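PDB 3M1G: putative glutathione S-transferase from Corynebacterium glutamicum, which probably works as a glutathione transferase of the ECM4-like, omega-related kind, conjugating or exchanging glutathione on small substrates. Local coordinates for residues R34-V39 / N162-Q167; T79-G84 / T343-I348; R234-D239 / W277-D282; I298-Y303 / R313-G318. All blocks are in the same frame, centred on the assembly; numbering follows the deposited sequence. Where two conformers were deposited one is given.

Contact 1 of 4, residues R34-V39 / N162-Q167; sequences RIVADV and NLEWKQ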
# COMPACT_ATOMS: atom_id res chain seq x y z
N ARG A 34 -38.69 -0.33 12.96
CA ARG A 34 -38.26 1.06 12.82
C ARG A 34 -38.75 1.84 14.03
O ARG A 34 -39.77 1.48 14.64
CB ARG A 34 -38.81 1.67 11.53
CG ARG A 34 -38.17 1.09 10.26
CD ARG A 34 -38.82 1.68 8.97
NE ARG A 34 -38.69 3.14 9.01
CZ ARG A 34 -39.63 4.02 8.65
NH1 ARG A 34 -40.80 3.64 8.18
NH2 ARG A 34 -39.39 5.33 8.78
N ILE A 35 -37.97 2.86 14.42
CA ILE A 35 -38.37 3.79 15.44
C ILE A 35 -38.87 5.05 14.75
O ILE A 35 -38.13 5.66 13.99
CB ILE A 35 -37.23 4.11 16.44
CG1 ILE A 35 -36.48 2.84 16.86
CG2 ILE A 35 -37.82 4.77 17.70
CD1 ILE A 35 -35.41 3.03 17.95
N VAL A 36 -40.13 5.42 14.99
CA VAL A 36 -40.79 6.46 14.24
C VAL A 36 -41.51 7.50 15.12
O VAL A 36 -41.84 7.26 16.28
CB VAL A 36 -41.79 5.88 13.22
CG1 VAL A 36 -41.09 4.88 12.29
CG2 VAL A 36 -43.01 5.24 13.92
N ALA A 37 -41.71 8.67 14.51
CA ALA A 37 -42.38 9.81 15.12
C ALA A 37 -43.87 9.59 15.30
O ALA A 37 -44.44 10.15 16.24
CB ALA A 37 -42.13 11.09 14.28
N ASP A 38 -44.53 8.78 14.48
CA ASP A 38 -46.00 8.65 14.59
C ASP A 38 -46.47 7.49 15.48
O ASP A 38 -47.64 7.10 15.44
CB ASP A 38 -46.68 8.62 13.22
CG ASP A 38 -46.22 7.46 12.36
OD1 ASP A 38 -45.38 6.68 12.81
OD2 ASP A 38 -46.70 7.33 11.21
N VAL A 39 -45.58 6.95 16.29
CA VAL A 39 -45.98 6.07 17.36
C VAL A 39 -45.60 6.82 18.65
O VAL A 39 -44.48 7.32 18.79
CB VAL A 39 -45.32 4.68 17.28
CG1 VAL A 39 -45.64 3.87 18.52
CG2 VAL A 39 -45.72 3.95 16.02
N ASN A 162 -32.31 11.08 10.93
CA ASN A 162 -32.57 12.34 10.26
C ASN A 162 -34.03 12.76 10.22
O ASN A 162 -34.33 13.92 10.47
CB ASN A 162 -32.03 12.31 8.82
CG ASN A 162 -30.51 12.49 8.78
OD1 ASN A 162 -30.02 13.58 9.12
ND2 ASN A 162 -29.77 11.43 8.43
N LEU A 163 -34.95 11.85 9.89
CA LEU A 163 -36.33 12.24 9.61
C LEU A 163 -37.26 11.97 10.79
O LEU A 163 -38.16 12.73 11.02
CB LEU A 163 -36.86 11.53 8.37
CG LEU A 163 -36.07 11.71 7.07
CD1 LEU A 163 -36.88 11.10 5.88
CD2 LEU A 163 -35.69 13.18 6.85
N GLU A 164 -37.07 10.88 11.53
CA GLU A 164 -38.04 10.51 12.58
C GLU A 164 -37.71 11.18 13.91
O GLU A 164 -38.61 11.45 14.72
CB GLU A 164 -38.06 9.01 12.79
CG GLU A 164 -38.51 8.21 11.55
CD GLU A 164 -39.85 8.65 10.99
OE1 GLU A 164 -40.80 8.97 11.77
OE2 GLU A 164 -39.94 8.66 9.75
N TRP A 165 -36.43 11.46 14.13
CA TRP A 165 -35.94 11.98 15.42
C TRP A 165 -35.77 13.48 15.43
O TRP A 165 -35.20 14.03 16.35
CB TRP A 165 -34.60 11.30 15.79
CG TRP A 165 -34.70 9.88 16.23
CD1 TRP A 165 -34.72 8.75 15.44
CD2 TRP A 165 -34.79 9.41 17.58
NE1 TRP A 165 -34.82 7.63 16.22
CE2 TRP A 165 -34.85 8.01 17.54
CE3 TRP A 165 -34.81 10.05 18.83
CZ2 TRP A 165 -34.96 7.23 18.69
CZ3 TRP A 165 -34.91 9.29 19.97
CH2 TRP A 165 -34.99 7.89 19.90
N LYS A 166 -36.32 14.17 14.43
CA LYS A 166 -36.16 15.60 14.26
C LYS A 166 -36.42 16.46 15.48
O LYS A 166 -35.71 17.45 15.72
CB LYS A 166 -37.17 16.10 13.19
CG LYS A 166 -36.60 16.56 11.90
CD LYS A 166 -37.72 16.76 10.80
CE LYS A 166 -37.14 16.63 9.36
NZ LYS A 166 -38.20 16.34 8.32
N GLN A 167 -37.45 16.12 16.25
CA GLN A 167 -37.76 16.96 17.42
C GLN A 167 -36.75 16.78 18.53
O GLN A 167 -36.75 17.56 19.44
CB GLN A 167 -39.16 16.68 17.96
CG GLN A 167 -40.26 16.91 16.92
CD GLN A 167 -40.21 18.29 16.22
OE1 GLN A 167 -40.46 18.35 15.01
NE2 GLN A 167 -39.90 19.38 16.95
O HOH W 1 -34.90 5.58 14.37
O HOH W 2 -43.42 8.73 11.57

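Contact 2 of 4, residues T79-G84 / T343-I348; sequences TRRLLG and TLPGPI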
# COMPACT_ATOMS: atom_id res chain seq x y z
N THR A 79 -23.71 10.16 12.43
CA THR A 79 -25.00 10.80 12.29
C THR A 79 -25.53 11.20 13.68
O THR A 79 -26.02 12.32 13.86
CB THR A 79 -25.97 9.88 11.54
OG1 THR A 79 -25.42 9.58 10.25
CG2 THR A 79 -27.35 10.54 11.38
N ARG A 80 -25.39 10.31 14.65
CA ARG A 80 -25.78 10.59 16.03
C ARG A 80 -25.09 11.84 16.57
O ARG A 80 -25.74 12.70 17.22
CB ARG A 80 -25.55 9.39 16.94
CG ARG A 80 -25.85 9.57 18.43
CD ARG A 80 -25.72 8.27 19.16
NE ARG A 80 -25.66 8.39 20.63
CZ ARG A 80 -24.55 8.57 21.35
NH1 ARG A 80 -23.35 8.70 20.78
NH2 ARG A 80 -24.64 8.62 22.67
N ARG A 81 -23.80 11.95 16.32
CA ARG A 81 -23.07 13.14 16.73
C ARG A 81 -23.50 14.42 15.96
O ARG A 81 -23.74 15.47 16.58
CB ARG A 81 -21.58 12.91 16.64
CG ARG A 81 -20.73 14.14 17.02
CD ARG A 81 -19.42 13.79 17.67
NE ARG A 81 -18.69 15.03 17.94
CZ ARG A 81 -18.99 15.88 18.92
NH1 ARG A 81 -19.98 15.63 19.79
NH2 ARG A 81 -18.28 16.98 19.06
N LEU A 82 -23.58 14.35 14.64
CA LEU A 82 -23.91 15.51 13.85
C LEU A 82 -25.26 16.09 14.26
O LEU A 82 -25.41 17.31 14.35
CB LEU A 82 -23.92 15.18 12.36
CG LEU A 82 -22.56 15.06 11.65
CD1 LEU A 82 -22.79 14.58 10.22
CD2 LEU A 82 -21.84 16.41 11.66
N LEU A 83 -26.23 15.20 14.53
CA LEU A 83 -27.59 15.64 14.83
C LEU A 83 -27.83 16.02 16.28
O LEU A 83 -28.86 16.60 16.58
CB LEU A 83 -28.60 14.57 14.42
CG LEU A 83 -28.56 14.29 12.90
CD1 LEU A 83 -29.55 13.13 12.60
CD2 LEU A 83 -28.91 15.53 12.07
N GLY A 84 -26.91 15.67 17.18
CA GLY A 84 -27.07 15.97 18.60
C GLY A 84 -28.03 15.03 19.29
O GLY A 84 -28.85 15.46 20.11
N THR A 343 -25.87 24.90 13.43
CA THR A 343 -24.99 24.88 14.60
C THR A 343 -24.09 23.63 14.58
O THR A 343 -24.44 22.62 14.00
CB THR A 343 -25.80 24.85 15.88
OG1 THR A 343 -26.72 23.76 15.79
CG2 THR A 343 -26.59 26.27 16.11
N LEU A 344 -22.93 23.74 15.22
CA LEU A 344 -21.94 22.66 15.31
C LEU A 344 -22.24 21.77 16.52
O LEU A 344 -22.86 22.23 17.47
CB LEU A 344 -20.54 23.25 15.41
CG LEU A 344 -20.09 24.14 14.22
CD1 LEU A 344 -18.61 24.59 14.33
CD2 LEU A 344 -20.27 23.38 12.90
N PRO A 345 -21.83 20.50 16.49
CA PRO A 345 -22.04 19.63 17.65
C PRO A 345 -21.39 20.18 18.91
O PRO A 345 -20.38 20.82 18.81
CB PRO A 345 -21.35 18.33 17.24
CG PRO A 345 -21.48 18.33 15.73
CD PRO A 345 -21.26 19.76 15.36
N GLY A 346 -21.98 19.94 20.07
CA GLY A 346 -21.37 20.32 21.34
C GLY A 346 -20.28 19.34 21.72
O GLY A 346 -20.05 18.36 21.00
N PRO A 347 -19.61 19.58 22.85
CA PRO A 347 -18.49 18.74 23.29
C PRO A 347 -18.85 17.25 23.32
O PRO A 347 -19.94 16.88 23.75
CB PRO A 347 -18.20 19.26 24.71
CG PRO A 347 -18.78 20.71 24.72
CD PRO A 347 -20.00 20.58 23.87
N ILE A 348 -17.95 16.39 22.84
CA ILE A 348 -18.25 14.95 22.73
C ILE A 348 -18.45 14.37 24.16
O ILE A 348 -17.75 14.75 25.08
CB ILE A 348 -17.12 14.24 21.93
CG1 ILE A 348 -17.63 12.91 21.34
CG2 ILE A 348 -15.85 14.07 22.79
CD1 ILE A 348 -16.87 12.46 20.08

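Contact 3 of 4, residues R234-D239 / W277-D282; sequences RYLMGD and WGYLRD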
# COMPACT_ATOMS: atom_id res chain seq x y z
N ARG A 234 -18.33 20.08 -4.39
CA ARG A 234 -17.54 19.99 -3.17
C ARG A 234 -17.74 18.64 -2.43
O ARG A 234 -16.76 18.00 -2.02
CB ARG A 234 -17.84 21.15 -2.22
CG ARG A 234 -17.02 21.02 -0.97
CD ARG A 234 -16.47 22.24 -0.49
NE ARG A 234 -15.77 22.11 0.78
CZ ARG A 234 -15.55 23.16 1.56
NH1 ARG A 234 -16.02 24.36 1.21
NH2 ARG A 234 -14.94 23.02 2.72
N TYR A 235 -19.00 18.22 -2.28
CA TYR A 235 -19.36 16.95 -1.68
C TYR A 235 -20.19 16.18 -2.69
O TYR A 235 -20.49 16.70 -3.76
CB TYR A 235 -20.13 17.19 -0.38
CG TYR A 235 -19.39 18.08 0.60
CD1 TYR A 235 -18.27 17.63 1.28
CD2 TYR A 235 -19.79 19.39 0.81
CE1 TYR A 235 -17.58 18.45 2.17
CE2 TYR A 235 -19.11 20.22 1.70
CZ TYR A 235 -18.02 19.74 2.38
OH TYR A 235 -17.35 20.56 3.24
N LEU A 236 -20.60 14.96 -2.37
CA LEU A 236 -21.24 14.08 -3.37
C LEU A 236 -22.48 14.68 -4.02
O LEU A 236 -22.70 14.47 -5.22
CB LEU A 236 -21.62 12.74 -2.78
CG LEU A 236 -20.42 11.81 -2.52
CD1 LEU A 236 -20.86 10.64 -1.65
CD2 LEU A 236 -19.76 11.35 -3.86
N MSE A 237 -23.29 15.39 -3.22
CA MSE A 237 -24.51 15.99 -3.70
C MSE A 237 -24.43 17.53 -3.76
O MSE A 237 -25.44 18.21 -3.62
CB MSE A 237 -25.68 15.58 -2.81
CG MSE A 237 -25.80 14.08 -2.57
SE MSE A 237 -25.92 13.04 -4.23
CE MSE A 237 -27.45 13.83 -4.94
N GLY A 238 -23.24 18.08 -3.93
CA GLY A 238 -23.10 19.51 -4.17
C GLY A 238 -22.41 20.28 -3.05
O GLY A 238 -21.39 19.86 -2.55
N ASP A 239 -23.02 21.38 -2.64
CA ASP A 239 -22.32 22.35 -1.79
C ASP A 239 -22.18 21.94 -0.33
O ASP A 239 -21.32 22.47 0.35
CB ASP A 239 -23.04 23.70 -1.84
CG ASP A 239 -22.80 24.46 -3.13
OD1 ASP A 239 -21.87 24.09 -3.88
OD2 ASP A 239 -23.54 25.42 -3.38
N TRP A 277 -8.88 12.74 -2.14
CA TRP A 277 -8.03 13.04 -0.97
C TRP A 277 -8.36 14.38 -0.32
O TRP A 277 -8.37 14.49 0.90
CB TRP A 277 -6.56 12.98 -1.36
CG TRP A 277 -5.54 13.28 -0.29
CD1 TRP A 277 -4.47 14.05 -0.46
CD2 TRP A 277 -5.47 12.78 1.08
NE1 TRP A 277 -3.72 14.10 0.69
CE2 TRP A 277 -4.31 13.35 1.65
CE3 TRP A 277 -6.27 11.95 1.87
CZ2 TRP A 277 -3.90 13.08 2.97
CZ3 TRP A 277 -5.89 11.71 3.21
CH2 TRP A 277 -4.71 12.27 3.74
N GLY A 278 -8.60 15.41 -1.14
CA GLY A 278 -9.11 16.70 -0.67
C GLY A 278 -10.44 16.53 0.05
O GLY A 278 -10.61 17.00 1.18
N TYR A 279 -11.36 15.81 -0.58
CA TYR A 279 -12.68 15.49 0.02
C TYR A 279 -12.56 14.74 1.35
O TYR A 279 -13.21 15.09 2.33
CB TYR A 279 -13.48 14.71 -1.02
CG TYR A 279 -14.76 14.00 -0.59
CD1 TYR A 279 -15.96 14.65 -0.57
CD2 TYR A 279 -14.73 12.64 -0.25
CE1 TYR A 279 -17.12 13.98 -0.23
CE2 TYR A 279 -15.89 11.96 0.09
CZ TYR A 279 -17.09 12.65 0.09
OH TYR A 279 -18.26 12.01 0.41
N LEU A 280 -11.74 13.71 1.38
CA LEU A 280 -11.52 12.95 2.60
C LEU A 280 -11.00 13.79 3.74
O LEU A 280 -11.47 13.68 4.89
CB LEU A 280 -10.62 11.74 2.35
CG LEU A 280 -10.29 10.83 3.55
CD1 LEU A 280 -11.53 10.33 4.30
CD2 LEU A 280 -9.35 9.62 3.09
N ARG A 281 -10.04 14.65 3.46
CA ARG A 281 -9.50 15.53 4.50
C ARG A 281 -10.55 16.54 5.01
O ARG A 281 -10.64 16.79 6.23
CB ARG A 281 -8.26 16.26 3.98
CG ARG A 281 -7.02 15.34 3.91
CD ARG A 281 -5.84 16.05 3.33
NE ARG A 281 -6.01 16.32 1.92
CZ ARG A 281 -5.18 17.07 1.18
NH1 ARG A 281 -5.38 17.18 -0.12
NH2 ARG A 281 -4.14 17.68 1.75
N ASP A 282 -11.30 17.12 4.08
CA ASP A 282 -12.38 18.11 4.36
C ASP A 282 -13.40 17.47 5.32
O ASP A 282 -13.72 18.02 6.37
CB ASP A 282 -12.99 18.47 2.98
CG ASP A 282 -14.02 19.62 3.00
OD1 ASP A 282 -14.26 20.26 4.02
OD2 ASP A 282 -14.56 19.91 1.91
O HOH W 3 -14.66 18.24 -0.21

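Contact 4 of 4, residues I298-Y303 / R313-G318; sequences IKQHYY and RIVPVG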
# COMPACT_ATOMS: atom_id res chain seq x y z
N ILE A 298 -9.41 0.57 14.36
CA ILE A 298 -9.66 0.13 12.97
C ILE A 298 -8.56 -0.88 12.53
O ILE A 298 -8.88 -2.02 12.16
CB ILE A 298 -9.73 1.34 12.01
CG1 ILE A 298 -11.01 2.15 12.25
CG2 ILE A 298 -9.59 0.94 10.50
CD1 ILE A 298 -10.98 3.55 11.63
N LYS A 299 -7.29 -0.49 12.62
CA LYS A 299 -6.18 -1.36 12.13
C LYS A 299 -6.05 -2.65 12.93
O LYS A 299 -5.85 -3.73 12.38
CB LYS A 299 -4.85 -0.60 12.15
CG LYS A 299 -4.77 0.56 11.14
CD LYS A 299 -3.52 1.41 11.37
CE LYS A 299 -2.22 0.69 10.96
NZ LYS A 299 -1.03 1.45 11.42
N GLN A 300 -6.17 -2.55 14.26
CA GLN A 300 -6.10 -3.74 15.08
C GLN A 300 -7.19 -4.75 14.73
O GLN A 300 -6.94 -5.97 14.65
CB GLN A 300 -6.16 -3.37 16.56
CG GLN A 300 -4.86 -2.74 17.02
CD GLN A 300 -4.88 -2.41 18.49
OE1 GLN A 300 -5.91 -2.50 19.11
NE2 GLN A 300 -3.75 -2.04 19.04
N HIS A 301 -8.40 -4.27 14.49
CA HIS A 301 -9.49 -5.19 14.22
C HIS A 301 -9.22 -6.00 12.95
O HIS A 301 -9.29 -7.21 12.93
CB HIS A 301 -10.83 -4.48 14.08
CG HIS A 301 -11.90 -5.38 13.55
ND1 HIS A 301 -12.50 -6.34 14.33
CD2 HIS A 301 -12.41 -5.54 12.30
CE1 HIS A 301 -13.34 -7.05 13.59
NE2 HIS A 301 -13.30 -6.59 12.36
N TYR A 302 -8.88 -5.31 11.88
CA TYR A 302 -8.78 -5.99 10.60
C TYR A 302 -7.56 -6.91 10.59
O TYR A 302 -7.67 -8.09 10.22
CB TYR A 302 -8.69 -4.96 9.47
CG TYR A 302 -10.01 -4.38 9.09
CD1 TYR A 302 -10.52 -3.27 9.75
CD2 TYR A 302 -10.77 -4.96 8.08
CE1 TYR A 302 -11.73 -2.72 9.40
CE2 TYR A 302 -12.00 -4.43 7.72
CZ TYR A 302 -12.49 -3.32 8.41
OH TYR A 302 -13.71 -2.75 8.06
N TYR A 303 -6.41 -6.37 10.99
CA TYR A 303 -5.13 -7.06 10.83
C TYR A 303 -4.96 -8.19 11.85
O TYR A 303 -4.25 -9.17 11.56
CB TYR A 303 -3.93 -6.09 10.92
CG TYR A 303 -3.67 -5.31 9.65
CD1 TYR A 303 -2.98 -5.89 8.58
CD2 TYR A 303 -4.11 -3.99 9.50
CE1 TYR A 303 -2.72 -5.16 7.39
CE2 TYR A 303 -3.84 -3.26 8.31
CZ TYR A 303 -3.15 -3.88 7.28
OH TYR A 303 -2.89 -3.20 6.12
N ARG A 313 -0.95 -12.07 12.21
CA ARG A 313 -1.64 -11.09 13.05
C ARG A 313 -0.85 -9.82 13.41
O ARG A 313 -1.18 -9.12 14.37
CB ARG A 313 -2.17 -11.75 14.34
CG ARG A 313 -3.11 -12.90 14.07
CD ARG A 313 -3.90 -13.28 15.34
NE ARG A 313 -3.68 -14.66 15.60
CZ ARG A 313 -4.58 -15.65 15.59
NH1 ARG A 313 -5.87 -15.43 15.36
NH2 ARG A 313 -4.15 -16.89 15.84
N ILE A 314 0.14 -9.47 12.59
CA ILE A 314 0.92 -8.27 12.80
C ILE A 314 0.18 -7.09 12.21
O ILE A 314 -0.46 -7.22 11.16
CB ILE A 314 2.31 -8.47 12.22
CG1 ILE A 314 3.04 -9.46 13.13
CG2 ILE A 314 3.11 -7.15 12.11
CD1 ILE A 314 4.30 -9.92 12.58
N VAL A 315 0.20 -5.97 12.92
CA VAL A 315 -0.39 -4.73 12.45
C VAL A 315 0.72 -3.82 11.92
O VAL A 315 1.64 -3.49 12.65
CB VAL A 315 -1.14 -4.00 13.61
CG1 VAL A 315 -1.91 -2.75 13.08
CG2 VAL A 315 -2.13 -4.95 14.33
N PRO A 316 0.66 -3.43 10.64
CA PRO A 316 1.70 -2.54 10.13
C PRO A 316 1.77 -1.23 10.91
O PRO A 316 0.73 -0.71 11.32
CB PRO A 316 1.26 -2.26 8.67
CG PRO A 316 0.25 -3.29 8.33
CD PRO A 316 -0.39 -3.68 9.64
N VAL A 317 2.96 -0.68 11.06
CA VAL A 317 3.11 0.63 11.71
C VAL A 317 2.49 1.71 10.81
O VAL A 317 1.85 2.61 11.31
CB VAL A 317 4.58 0.97 12.03
CG1 VAL A 317 4.67 2.37 12.75
CG2 VAL A 317 5.15 -0.12 12.93
N GLY A 318 2.64 1.56 9.50
CA GLY A 318 2.10 2.53 8.57
C GLY A 318 0.64 2.34 8.23
O GLY A 318 -0.00 1.40 8.71
O HOH W 4 -1.42 -0.35 7.37

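Contact 1 of 4, residues R34-V39 / N162-Q167
Glu164, close after Leu163 of helix 154-163, the helix that closes the thioredoxin-like domain of this GST fold, reaches to strand 34-36 and the turn after it, near the chain's N-terminal end. Its chain can be followed outward. Glu164 CB lies against the backbone of the strand, 3.6 Å from Ile35 O, and CG packs over the same carbonyl oxygen and beside Val36 CA. At the next bond the chain folds (chi2 -54°), and this bend turns the carboxylate along the strand, with the two oxygens serving different partners. OE1 takes the backbone N-H of Ala37 on its anti lone pair, in an almost perfectly straight bond (Ala37 N to Glu164 OE1 2.9 Å, 178° at the hydrogen). The CB atoms of Val36 and Ala37 crowd round this oxygen. Glu164 OE1 also accepts a hydrogen bond from a water, 2.6 Å from its oxygen. The same water accepts a weak bond from Asp38 N. Glu164 OE2 makes a long salt bridge to Arg34 NH2 at 3.5 Å, at the guanidinium edge with the two planes nearly perpendicular. The main ionic partner of Arg34 is Asp160, so the arginine pairs with two acids.

Trp165 extends the join on the buried side. Ile35 CG2 meets Trp165 CZ2 at 3.9 Å, Tyr62 and Val57 pack on the same indole, and Phe161 and Phe168 meet it edge-to-face. A second water joins the indole to the strand: it accepts from Trp165 NE1 at 2.8 Å, in the plane of the ring, and donates to Ile35 O.

Contact 2 of 4, residues T79-G84 / T343-I348
Leu82 and Pro345 bring the two backbones within 5.9 Å, CA to CA, where the last turn of helix 71-83 meets an extended run of the C-terminal tail whose angles from Pro345 to Ile348 are close to polyproline II. The helix is the first of the thioredoxin-like domain, and it ends in a Schellman motif: Gly84 has positive phi, and its N-H bonds back to Arg81 O and, weakly, to Arg80 O. Pro345 sits just there, its CG 3.7 Å from Arg81 O and close to Leu82 CA.

Arg81 carries most of the contact. The chain runs out from the helix, extended at its first torsion (chi1 178°) and bent at chi2, and slips its guanidinium between two residues of the tail. Pro345 CB lies over the centre of one face, 3.8 Å from Arg81 CZ. The opposite face is taken by Ile348, whose CB sits toward the rim, while its CD1 touches Arg81 CD at 3.8 Å. The guanidinium is thus held flat between aliphatic groups, and its rotation is fixed by the end-on grip of both terminal nitrogens on one carbonyl oxygen, that of Gly346. Asp291 is its strongest ionic partner, pairing with NE, and Glu86 pairs with NH1, so two acids probably balance its charge while the tail carbonyl takes up terminal N-H groups. Leu82 packs on Ile246 and Phe338. At the grip itself, Arg81 NH1 and NH2 are each 3.0 Å from Gly346 O, which lies 12° out of the guanidinium plane.

Contact 3 of 4, residues R234-D239 / W277-D282
Arg234 and Asp282 form a side-on, bidentate salt bridge between the loop ahead of helix 243-253 and helix 274-284, within the all-helical C-terminal domain of the GST fold. Arg234 NE donates to the syn lone pair of Asp282 OD2 at 2.8 Å, while Arg234 NH2 gives a fairly straight bond to Asp282 OD1 at 3.1 Å. With CG anti to the backbone N (chi1 -173°), the Asp282 carboxylate is carried out to the loop. Tyr235 OH adds a weak bond to OD1.

Water-mediated bonding repeats the link: one water donates both to Arg234 O and to Asp282 OD2, 2.7 Å from the latter.

Apolar contact runs beside these bonds. Tyr235 CD1 and Tyr279 CE1 meet at 4.1 Å, the latter at the edge of the Tyr235 ring, and Leu236 CG lies 4.3 Å from Tyr279 CZ. The Tyr279 hydroxyl bonds to Asp245, whose OD1 also receives Leu236 N, fixing the type I turn from Tyr235 to Gly238 on helix 243-253.

The Asp282 carboxylate is buried but ringed by donors, with the arginine, the tyrosine and the water all turned to it; this surrounding would probably stabilise its ionised form and lower its pKa.

Contact 4 of 4, residues I298-Y303 / R313-G318
Tyr303 presents one face of its ring to Pro316, in a CH-pi contact between helix 295-305 of the GST C-terminal domain and the chain that doubles back along it. Pro316 CD stands 3.4 Å from the centroid of the Tyr303 ring and only 4° off its normal, so CD is centred, with CG toward the CZ end. At the backbone, Tyr303 O receives a CA-H...O contact from Arg313 CA, 3.6 Å away.

Lys299, one turn earlier, lays its CB on Val315 CG1 at 3.8 Å. Its chain then bends at chi3 (71°), carrying the ammonium to the carbonyls beyond. Lys299 NZ donates to Pro316 O at 2.8 Å, tilted 25° from that carbonyl's plane, and to Gly318 O at 2.9 Å from well above its plane, gathering the end of the segment round one charge.

Val315 spans both residues, its other branch, CG2, reaching Tyr303 CB at 4.0 Å. A water that donates to Gly318 O makes a weak, long bond with Tyr303 OH.

Tyr302 OH hydrogen-bonds to Tyr201 OH, the predicted proton donor or acceptor, and to Tyr259 OH; Tyr302 and Tyr259 are predicted to lower the pKa of the catalytic cysteine. Helix 255-259 flanks helix 295-305 through Ala257 and Val258, whereas residues 313-318 also bond, through Val315 O and Val317 N, to Gln209 and His212 of the neighbouring subunit, where its helix 209-229 begins.

Contacts 1 and 2 each involve a helix of the thioredoxin-like domain or the residues just after it, and they touch: Asn162 on helix 154-163 packs on Thr79 and Leu83 of helix 71-83, with the centres 18 Å apart. Their segments alternate along the chain; one lies near the N-terminus and another near the C-terminus, and both pack at this side of the domain. Contacts 3 and 4 lie in series inside the long loop that contact 2 closes, on successive helices, 274-284 and 295-305, of the helical domain, their centres 27 Å apart. Contacts 1 and 4 lie on opposite sides of the chain's centre, their centres 38 Å apart, and contact 4 alone reaches the second subunit.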